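Local coordinates for protein glucosamine-6-phosphate deaminase (Bacillus subtilis, PDB 2BKX) that belongs to the glucosamine-6-phosphate isomerase/6-phosphogluconolactonase family and holds fructose-6-phosphate in the pocket of a Rossmann-like alpha/beta fold, at residues Q7-E10 against E11-I15; A106-L109 against E110-C113; A205-K208 against L209-N213. One frame throughout, in Å; residues are numbered along the deposited sequence. Where two conformers were deposited one is given.

From the N terminus, contact 1 comes first, where strand 2-6 gives way to helix 9-26. Contact 2 starts helix 109-122, and contact 3 ends helix 203-211, within the beta-alpha-beta unit that runs from strand 193-197 to strand 229-234. The three follow in series; none nests in or crosses another, and none closes a longer loop, since each joins consecutive residues. Contacts 1 and 2 lie on opposite sides of the chain's centre, their own centres about 37 Å apart. Contacts 1 and 3 come nearer, about 9 Å between closest atoms, without touching. Two helix starts and one helix end lie around the same mixed sheet.

Contact 1 of 3, residues Q7-E10 against E11-I15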
loop_
_atom_site.group_PDB
_atom_site.type_symbol
_atom_site.label_atom_id
_atom_site.label_comp_id
_atom_site.label_asym_id
_atom_site.label_seq_id
_atom_site.Cartn_x
_atom_site.Cartn_y
_atom_site.Cartn_z
ATOM N N GLN A 7 12.084 -4.377 16.391
ATOM C CA GLN A 7 11.878 -5.288 17.510
ATOM C C GLN A 7 10.422 -5.709 17.650
ATOM O O GLN A 7 10.121 -6.839 18.066
ATOM C CB GLN A 7 12.302 -4.587 18.809
ATOM C CG GLN A 7 13.293 -5.329 19.637
ATOM C CD GLN A 7 13.772 -4.516 20.861
ATOM O OE1 GLN A 7 13.424 -4.831 21.994
ATOM N NE2 GLN A 7 14.546 -3.446 20.610
ATOM N N THR A 8 9.517 -4.789 17.308
ATOM C CA THR A 8 8.105 -4.972 17.494
ATOM C C THR A 8 7.349 -4.281 16.363
ATOM O O THR A 8 7.886 -3.391 15.697
ATOM C CB THR A 8 7.601 -4.328 18.804
ATOM O OG1 THR A 8 7.821 -2.917 18.721
ATOM C CG2 THR A 8 8.333 -4.862 20.015
ATOM N N TYR A 9 6.080 -4.657 16.216
ATOM C CA TYR A 9 5.143 -3.962 15.328
ATOM C C TYR A 9 5.033 -2.472 15.696
ATOM O O TYR A 9 4.897 -1.608 14.833
ATOM C CB TYR A 9 3.774 -4.637 15.401
ATOM C CG TYR A 9 2.738 -4.017 14.504
ATOM C CD1 TYR A 9 2.795 -4.183 13.150
ATOM C CD2 TYR A 9 1.727 -3.236 15.015
ATOM C CE1 TYR A 9 1.847 -3.603 12.315
ATOM C CE2 TYR A 9 0.791 -2.640 14.220
ATOM C CZ TYR A 9 0.826 -2.849 12.859
ATOM O OH TYR A 9 -0.116 -2.259 12.039
ATOM N N GLU A 10 5.055 -2.168 16.988
ATOM C CA GLU A 10 4.898 -0.802 17.434
ATOM C C GLU A 10 6.112 0.039 16.990
ATOM O O GLU A 10 5.979 1.179 16.562
ATOM C CB GLU A 10 4.750 -0.773 18.955
ATOM C CG GLU A 10 3.458 -1.292 19.499
ATOM C CD GLU A 10 3.303 -2.786 19.509
ATOM O OE1 GLU A 10 4.284 -3.538 19.283
ATOM O OE2 GLU A 10 2.165 -3.211 19.804
ATOM N N GLU A 11 7.291 -0.544 17.041
ATOM C CA GLU A 11 8.496 0.155 16.570
ATOM C C GLU A 11 8.463 0.326 15.045
ATOM O O GLU A 11 8.782 1.402 14.520
ATOM C CB GLU A 11 9.800 -0.547 16.984
ATOM C CG GLU A 11 11.003 0.288 16.609
ATOM C CD GLU A 11 12.349 -0.345 16.814
ATOM O OE1 GLU A 11 13.314 0.453 16.987
ATOM O OE2 GLU A 11 12.470 -1.591 16.743
ATOM N N LEU A 12 8.048 -0.701 14.315
ATOM C CA LEU A 12 7.878 -0.593 12.865
ATOM C C LEU A 12 6.947 0.552 12.522
ATOM O O LEU A 12 7.223 1.368 11.644
ATOM C CB LEU A 12 7.364 -1.927 12.320
ATOM C CG LEU A 12 6.933 -1.993 10.843
ATOM C CD1 LEU A 12 7.122 -3.435 10.332
ATOM C CD2 LEU A 12 5.534 -1.518 10.575
ATOM N N SER A 13 5.847 0.635 13.263
ATOM C CA SER A 13 4.868 1.666 13.024
ATOM C C SER A 13 5.382 3.068 13.356
ATOM O O SER A 13 5.057 4.030 12.636
ATOM C CB SER A 13 3.626 1.356 13.864
ATOM O OG SER A 13 3.012 0.123 13.453
ATOM N N GLN A 14 6.161 3.190 14.438
ATOM C CA GLN A 14 6.776 4.465 14.773
ATOM C C GLN A 14 7.703 4.947 13.665
ATOM O O GLN A 14 7.672 6.125 13.267
ATOM C CB GLN A 14 7.541 4.339 16.107
ATOM C CG GLN A 14 8.326 5.600 16.530
ATOM C CD GLN A 14 9.552 5.345 17.435
ATOM O OE1 GLN A 14 9.894 6.192 18.287
ATOM N NE2 GLN A 14 10.237 4.228 17.228
ATOM N N ILE A 15 8.581 4.069 13.233
ATOM C CA ILE A 15 9.569 4.407 12.211
ATOM C C ILE A 15 8.879 4.749 10.892
ATOM O O ILE A 15 9.214 5.736 10.248
ATOM C CB ILE A 15 10.589 3.254 12.026
ATOM C CG1 ILE A 15 11.370 3.071 13.315
ATOM C CG2 ILE A 15 11.508 3.552 10.845
ATOM C CD1 ILE A 15 12.272 1.863 13.366
#
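Over one face of the Tyr-9 ring sits the hydroxyl of Ser-13, offset toward the rim, with Ser-13 OG 3.6 Å from Tyr-9 CE2. The second flat group, the carboxylate of Glu-11, is used at one oxygen: OE2 takes the backbone N-H of Gln-7 nearly along its own C-O axis, with Gln-7 N 2.8 Å from Glu-11 OE2. Glu-11 can reach back this far because its chain is extended and its CG stands opposite the backbone N (chi1 -174°).

Thr-8 is the N-cap of the helix. Its OG1, placed between the backbone N and the carbonyl carbon (chi1 63°), accepts from Glu-11 N at 3.0 Å; the short threonine side chain holds its hydroxyl close enough to the main chain to accept where first-turn N-H groups lack helical acceptors. Thr-8 and Glu-11 have the sequence spacing of a capping box, yet the returning bond goes to Gln-7 N, one residue before the cap, so only half of the classical box is met.

Serine fits at 13 because its short hydroxyl can fold onto its own helix. Ser-13 OG donates to Tyr-9 O at 2.9 Å, while Ser-13 N donates to that oxygen at 2.9 Å from the opposite face of the carbonyl plane. Two bonds therefore grip the Tyr-9 carbonyl, and the one from OG fixes the hydroxyl over the ring face. Leu-12 N bonds to Thr-8 O at 3.0 Å, continuing the helical pattern.

The tyrosine hydroxyl bonds to Thr-39 O and Gly-42 N, and its side chain touches Glu-41 and Arg-45; it thereby links this helix start to helix 41-53 and to Thr-39 of the fructose-6-phosphate pocket. Leu-12, apolar and buried, packs on Cys-6 of strand 2-6 and Leu-232 of strand 229-234.

Contact 2 of 3, residues A106-L109 against E110-C113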
loop_
_atom_site.group_PDB
_atom_site.type_symbol
_atom_site.label_atom_id
_atom_site.label_comp_id
_atom_site.label_asym_id
_atom_site.label_seq_id
_atom_site.Cartn_x
_atom_site.Cartn_y
_atom_site.Cartn_z
ATOM N N ALA A 106 -17.193 1.871 -10.488
ATOM C CA ALA A 106 -17.404 2.491 -11.801
ATOM C C ALA A 106 -18.051 1.513 -12.757
ATOM O O ALA A 106 -17.861 0.325 -12.632
ATOM C CB ALA A 106 -16.093 3.044 -12.402
ATOM N N ASP A 107 -18.807 2.041 -13.709
ATOM C CA ASP A 107 -19.458 1.217 -14.732
ATOM C C ASP A 107 -18.473 0.541 -15.666
ATOM O O ASP A 107 -18.688 -0.578 -16.076
ATOM C CB ASP A 107 -20.437 2.056 -15.540
ATOM C CG ASP A 107 -21.696 2.389 -14.776
ATOM O OD1 ASP A 107 -22.035 1.705 -13.788
ATOM O OD2 ASP A 107 -22.374 3.338 -15.212
ATOM N N ASP A 108 -17.377 1.222 -15.963
ATOM C CA ASP A 108 -16.372 0.684 -16.874
ATOM C C ASP A 108 -15.074 0.687 -16.086
ATOM O O ASP A 108 -14.403 1.714 -15.943
ATOM C CB ASP A 108 -16.274 1.555 -18.114
ATOM C CG ASP A 108 -15.300 1.005 -19.148
ATOM O OD1 ASP A 108 -15.426 1.383 -20.328
ATOM O OD2 ASP A 108 -14.402 0.203 -18.806
ATOM N N LEU A 109 -14.711 -0.478 -15.578
ATOM C CA LEU A 109 -13.542 -0.545 -14.693
ATOM C C LEU A 109 -12.229 -0.362 -15.459
ATOM O O LEU A 109 -11.284 0.226 -14.938
ATOM C CB LEU A 109 -13.548 -1.857 -13.958
ATOM C CG LEU A 109 -14.718 -2.011 -12.996
ATOM C CD1 LEU A 109 -14.610 -3.392 -12.429
ATOM C CD2 LEU A 109 -14.740 -0.963 -11.903
ATOM N N GLU A 110 -12.182 -0.821 -16.702
ATOM C CA GLU A 110 -11.005 -0.573 -17.544
ATOM C C GLU A 110 -10.735 0.931 -17.746
ATOM O O GLU A 110 -9.580 1.422 -17.640
ATOM C CB GLU A 110 -11.200 -1.269 -18.894
ATOM C CG GLU A 110 -10.861 -2.736 -18.861
ATOM C CD GLU A 110 -10.642 -3.352 -20.267
ATOM O OE1 GLU A 110 -10.527 -2.597 -21.286
ATOM O OE2 GLU A 110 -10.566 -4.604 -20.360
ATOM N N ALA A 111 -11.793 1.664 -18.070
ATOM C CA ALA A 111 -11.679 3.091 -18.237
ATOM C C ALA A 111 -11.300 3.795 -16.940
ATOM O O ALA A 111 -10.479 4.710 -16.942
ATOM C CB ALA A 111 -12.982 3.692 -18.817
ATOM N N GLU A 112 -11.856 3.334 -15.826
ATOM C CA GLU A 112 -11.469 3.872 -14.524
ATOM C C GLU A 112 -9.987 3.714 -14.271
ATOM O O GLU A 112 -9.328 4.631 -13.787
ATOM C CB GLU A 112 -12.288 3.182 -13.425
ATOM C CG GLU A 112 -11.900 3.563 -11.996
ATOM C CD GLU A 112 -12.104 5.004 -11.632
ATOM O OE1 GLU A 112 -12.870 5.705 -12.336
ATOM O OE2 GLU A 112 -11.517 5.432 -10.589
ATOM N N CYS A 113 -9.457 2.557 -14.612
ATOM C CA CYS A 113 -8.016 2.300 -14.418
ATOM C C CYS A 113 -7.138 3.209 -15.283
ATOM O O CYS A 113 -6.130 3.719 -14.823
ATOM C CB CYS A 113 -7.707 0.839 -14.676
ATOM S SG CYS A 113 -8.259 -0.232 -13.325
#
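Asp-108 meets the first helical turn through one carboxylate oxygen: OD2 accepts from Ala-111 N at 3.1 Å, along a nearly straight N-H line (170°). The donor comes from above the carboxylate plane, 68° out of it, so the group presents more of a flat side than an in-plane rim to the N-H. With CG on the far side from its own backbone N (chi1 -177°), the acid is turned along the helix start, where Asp-108 CG also lies 3.6 Å from Ala-111 CB. Alanine, with only a methyl group, probably suits this spot because the carboxyl carbon rests against it.

The main chain supplies the following acceptors. Asp-108 O takes Glu-112 N at 3.0 Å, and Leu-109 O takes Cys-113 N at 3.0 Å, so regular helical bonding begins as soon as the cap has dealt with Ala-111.

Both carboxylate oxygens of Glu-112 have partners beyond this turn: OE1 forms a salt bridge with Arg-115 NH2, and OE2 accepts from Asn-103 N in the preceding loop. Its aliphatic base packs on the loop as well, with Ala-106 CB 3.9 Å from Glu-112 CB. Asp-108 OD2 and Glu-110 OE1 are 5.4 Å apart, not in contact, and the helix N terminus probably eases their like charges.

Leu-109 and the small, buried Cys-113, one turn apart, turn apolar side chains to Leu-180 and Val-154 of strands 178-181 and 153-156. Aspartate is one of the common N-cap residues, and here it starts helix 109-122 of the alpha/beta fold.

Contact 3 of 3, residues A205-K208 against L209-N213; sequences AVRK and LLEGN
Val-206 and Leu-210 provide the apolar part of this contact, lying side by side and pointing the same way, with Val-206 CG1 3.8 Å from Leu-210 CD1. The two branched side chains form an apolar patch along one side of the helix, which Leu-210 extends to Arg-241 and Pro-242 at the C terminus. Val-206 also touches Ile-197 of strand 193-197, and buried Leu-209 packs on Leu-195 of the same strand.

Backbone bonds run along the helix. Leu-209 N reaches Ala-205 O at 2.9 Å, Leu-210 N reaches Val-206 O, and Glu-211 N reaches Arg-207 O at 3.0 Å. This is the last turn of helix 203-211, the crossover helix of a beta-alpha-beta unit whose strands, 193-197 and 229-234, pair in parallel.

Opposite charges one turn apart suit this exposed side. Arg-207, its CG anti to the backbone N (chi1 -174°), extends so that NE forms a salt bridge with Glu-211 OE2 at 3.5 Å, but the oxygen lies well out of the guanidinium plane and no N-H points at it; guanidinium and carboxylate planes are 65° apart. A water in the guanidinium plane accepts from Arg-207 NE and donates to Glu-211 OE1, while Arg-207 NH2 bonds to Leu-240 O.

Gly-212 is the first residue to leave helical backbone angles; its phi of 84° would press a beta carbon against the carbonyl oxygen of Glu-211. Gly-212 N makes a weak bond to Leu-209 O, which also accepts from His-224 NE2. Where a Schellman motif would join Asn-213 N directly to Lys-208 O, waters appear to intervene; one donates to Lys-208 O and accepts from Asn-213 N in the conformer described.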
loop_
_atom_site.group_PDB
_atom_site.type_symbol
_atom_site.label_atom_id
_atom_site.label_comp_id
_atom_site.label_asym_id
_atom_site.label_seq_id
_atom_site.Cartn_x
_atom_site.Cartn_y
_atom_site.Cartn_z
ATOM N N ALA A 205 7.634 -14.906 2.561
ATOM C CA ALA A 205 7.803 -13.825 1.589
ATOM C C ALA A 205 9.071 -13.015 1.874
ATOM O O ALA A 205 9.794 -12.630 0.966
ATOM C CB ALA A 205 6.591 -12.962 1.519
ATOM N N VAL A 206 9.341 -12.759 3.145
ATOM C CA VAL A 206 10.568 -12.039 3.502
ATOM C C VAL A 206 11.792 -12.815 3.016
ATOM O O VAL A 206 12.723 -12.241 2.454
ATOM C CB VAL A 206 10.641 -11.769 5.024
ATOM C CG1 VAL A 206 12.031 -11.341 5.449
ATOM C CG2 VAL A 206 9.616 -10.715 5.414
ATOM N N ARG A 207 11.797 -14.119 3.264
ATOM C CA ARG A 207 12.913 -14.948 2.803
ATOM C C ARG A 207 13.134 -14.829 1.301
ATOM O O ARG A 207 14.254 -14.634 0.838
ATOM C CB ARG A 207 12.695 -16.413 3.200
ATOM C CG ARG A 207 13.872 -17.306 2.873
ATOM C CD ARG A 207 13.550 -18.763 3.190
ATOM N NE ARG A 207 14.625 -19.678 2.827
ATOM C CZ ARG A 207 15.653 -19.948 3.614
ATOM N NH1 ARG A 207 16.612 -20.783 3.196
ATOM N NH2 ARG A 207 15.742 -19.384 4.817
ATOM N N LYS A 208 12.054 -14.946 0.537
ATOM C CA LYS A 208 12.172 -14.839 -0.919
ATOM C C LYS A 208 12.645 -13.444 -1.341
ATOM O O LYS A 208 13.456 -13.293 -2.250
ATOM C CB LYS A 208 10.855 -15.199 -1.632
ATOM C CG LYS A 208 10.498 -16.673 -1.578
ATOM C CD LYS A 208 9.300 -17.012 -2.485
ATOM C CE LYS A 208 8.906 -18.472 -2.406
ATOM N NZ LYS A 208 7.824 -18.826 -3.368
ATOM N N LEU A 209 12.141 -12.399 -0.702
ATOM C CA LEU A 209 12.544 -11.041 -1.038
ATOM C C LEU A 209 14.046 -10.866 -0.822
ATOM O O LEU A 209 14.800 -10.376 -1.700
ATOM C CB LEU A 209 11.747 -10.018 -0.208
ATOM C CG LEU A 209 12.090 -8.574 -0.500
ATOM C CD1 LEU A 209 11.673 -8.229 -1.951
ATOM C CD2 LEU A 209 11.414 -7.699 0.516
ATOM N N LEU A 210 14.509 -11.314 0.338
ATOM C CA LEU A 210 15.902 -11.133 0.721
ATOM C C LEU A 210 16.868 -12.031 -0.065
ATOM O O LEU A 210 18.038 -11.678 -0.207
ATOM C CB LEU A 210 16.079 -11.316 2.219
ATOM C CG LEU A 210 15.397 -10.298 3.096
ATOM C CD1 LEU A 210 15.647 -10.619 4.558
ATOM C CD2 LEU A 210 15.782 -8.859 2.748
ATOM N N GLU A 211 16.403 -13.166 -0.572
ATOM C CA GLU A 211 17.242 -14.060 -1.414
ATOM C C GLU A 211 17.556 -13.396 -2.756
ATOM O O GLU A 211 18.552 -13.700 -3.373
ATOM C CB GLU A 211 16.564 -15.421 -1.617
ATOM C CG GLU A 211 16.702 -16.307 -0.362
ATOM C CD GLU A 211 16.074 -17.702 -0.450
ATOM O OE1 GLU A 211 15.027 -17.880 -1.114
ATOM O OE2 GLU A 211 16.625 -18.621 0.221
ATOM N N GLY A 212 16.738 -12.445 -3.207
ATOM C CA GLY A 212 17.164 -11.553 -4.302
ATOM C C GLY A 212 16.985 -12.055 -5.716
ATOM O O GLY A 212 17.477 -11.431 -6.659
ATOM N N ASN A 213 16.289 -13.168 -5.900
ATOM C CA ASN A 213 15.941 -13.606 -7.263
ATOM C C ASN A 213 14.920 -12.615 -7.803
ATOM O O ASN A 213 13.903 -12.317 -7.144
ATOM C CB ASN A 213 15.300 -14.979 -7.221
ATOM C CG ASN A 213 15.904 -15.972 -8.192
ATOM O OD1 ASN A 213 16.349 -15.641 -9.285
ATOM N ND2 ASN A 213 15.992 -17.224 -7.732
HETATM O O HOH W 1 13.592 -20.049 0.005
HETATM O O HOH W 2 13.611 -11.272 -4.467
HETATM O O HOH W 3 14.188 -14.780 -4.304
#